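Hcp1 family type VI secretion system effector (Yersinia pestis, PDB 3V4H) probably forms hexameric rings that serve as a secreted building block of the type VI secretion system tube, as other Hcp proteins do. Local coordinates at residues N92-S95 and Y96-G100. Sequence-based numbering, arbitrary orientation.
Sequences NLLS and YCLLG
The carbonyl oxygen Asn92 O accepts the backbone N-H of Tyr96 (N to O 3.0 Å, nearly straight at 170°), and the same oxygen lies at the edge of the Tyr96 ring, close to the ring plane, with CD2 of Tyr96 3.1 Å from Asn92 O. The ring reaches this place because CG stands beside the backbone N (chi1 -84°), which swings it back along the helix. Three further i-to-i+4 bonds continue the ladder; in the last of them Leu99 N meets Ser95 O at 2.9 Å, and CG of Leu99 rests against that same oxygen.

On another side of the helix, Leu94 and Leu98 are one turn apart, and their side chains pass at an oblique angle. Leu94 holds CG anti to its N (chi1 174°) and sends the methyl CD1 on toward the next turn, whereas the side chain of Leu98 leans back toward the preceding one, bringing Leu94 CD1 to 3.9 Å from Leu98 CG. This apolar pair faces another subunit: Trp56 of that neighbouring subunit packs on Leu94, and Tyr177 of the same neighbour on Leu98. Leu93 and Cys97 instead settle on the chain's own strands, both touching Ile130, while Ser95 OG bonds back to Pro91 O.

At the C-terminal end, Gly100 adopts positive phi, and its N bonds to Cys97 O at 3.1 Å and more weakly to Tyr96 O. The result is a Schellman motif closing the short helix 90-99, which packs between its own beta-sheet and a neighbouring subunit of the six-chain Hcp assembly.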
loop_
_atom_site.group_PDB
_atom_site.type_symbol
_atom_site.label_atom_id
_atom_site.label_comp_id
_atom_site.label_asym_id
_atom_site.label_seq_id
_atom_site.Cartn_x
_atom_site.Cartn_y
_atom_site.Cartn_z
ATOM N N ASN A 92 22.209 -24.868 8.330
ATOM C CA ASN A 92 22.221 -25.978 7.371
ATOM C C ASN A 92 21.401 -25.597 6.144
ATOM O O ASN A 92 21.799 -25.860 5.013
ATOM C CB ASN A 92 21.660 -27.275 7.997
ATOM C CG ASN A 92 22.683 -28.019 8.841
ATOM O OD1 ASN A 92 23.860 -27.882 8.640
ATOM N ND2 ASN A 92 22.220 -28.815 9.791
ATOM N N LEU A 93 20.260 -24.957 6.361
ATOM C CA LEU A 93 19.437 -24.501 5.241
ATOM C C LEU A 93 20.225 -23.507 4.403
ATOM O O LEU A 93 20.217 -23.577 3.189
ATOM C CB LEU A 93 18.136 -23.875 5.732
ATOM C CG LEU A 93 17.148 -24.832 6.371
ATOM C CD1 LEU A 93 16.043 -24.075 7.139
ATOM C CD2 LEU A 93 16.558 -25.761 5.314
ATOM N N LEU A 94 20.936 -22.595 5.057
ATOM C CA LEU A 94 21.736 -21.605 4.331
ATOM C C LEU A 94 22.870 -22.271 3.514
ATOM O O LEU A 94 23.098 -21.908 2.348
ATOM C CB LEU A 94 22.289 -20.540 5.298
ATOM C CG LEU A 94 23.254 -19.528 4.697
ATOM C CD1 LEU A 94 22.635 -18.881 3.470
ATOM C CD2 LEU A 94 23.639 -18.497 5.751
ATOM N N SER A 95 23.575 -23.239 4.107
ATOM C CA SER A 95 24.599 -24.011 3.361
ATOM C C SER A 95 24.036 -24.696 2.108
ATOM O O SER A 95 24.605 -24.552 1.030
ATOM C CB SER A 95 25.246 -25.111 4.223
ATOM O OG SER A 95 25.840 -24.588 5.387
ATOM N N TYR A 96 22.942 -25.452 2.261
ATOM C CA TYR A 96 22.370 -26.235 1.146
ATOM C C TYR A 96 21.975 -25.308 0.017
ATOM O O TYR A 96 22.132 -25.639 -1.167
ATOM C CB TYR A 96 21.131 -27.038 1.582
ATOM C CG TYR A 96 21.430 -28.385 2.222
ATOM C CD1 TYR A 96 20.970 -29.565 1.654
ATOM C CD2 TYR A 96 22.163 -28.469 3.407
ATOM C CE1 TYR A 96 21.244 -30.803 2.235
ATOM C CE2 TYR A 96 22.422 -29.686 4.007
ATOM C CZ TYR A 96 21.964 -30.854 3.415
ATOM O OH TYR A 96 22.217 -32.045 4.028
ATOM N N CYS A 97 21.487 -24.135 0.393
ATOM C CA CYS A 97 21.152 -23.107 -0.566
ATOM C C CYS A 97 22.388 -22.646 -1.318
ATOM O O CYS A 97 22.436 -22.773 -2.539
ATOM C CB CYS A 97 20.471 -21.933 0.121
ATOM S SG CYS A 97 19.921 -20.714 -1.074
ATOM N N LEU A 98 23.397 -22.172 -0.588
ATOM C CA LEU A 98 24.640 -21.633 -1.183
ATOM C C LEU A 98 25.312 -22.638 -2.108
ATOM O O LEU A 98 25.806 -22.262 -3.159
ATOM C CB LEU A 98 25.637 -21.192 -0.096
ATOM C CG LEU A 98 25.321 -19.965 0.787
ATOM C CD1 LEU A 98 26.358 -19.800 1.892
ATOM C CD2 LEU A 98 25.224 -18.702 -0.051
ATOM N N LEU A 99 25.319 -23.910 -1.715
ATOM C CA LEU A 99 25.941 -24.979 -2.503
ATOM C C LEU A 99 25.048 -25.611 -3.597
ATOM O O LEU A 99 25.564 -26.265 -4.480
ATOM C CB LEU A 99 26.409 -26.100 -1.576
ATOM C CG LEU A 99 27.373 -25.779 -0.437
ATOM C CD1 LEU A 99 27.599 -27.058 0.366
ATOM C CD2 LEU A 99 28.684 -25.201 -0.952
ATOM N N GLY A 100 23.727 -25.423 -3.554
ATOM C CA GLY A 100 22.835 -26.083 -4.527
ATOM C C GLY A 100 22.724 -27.573 -4.255
ATOM O O GLY A 100 22.675 -28.392 -5.168
#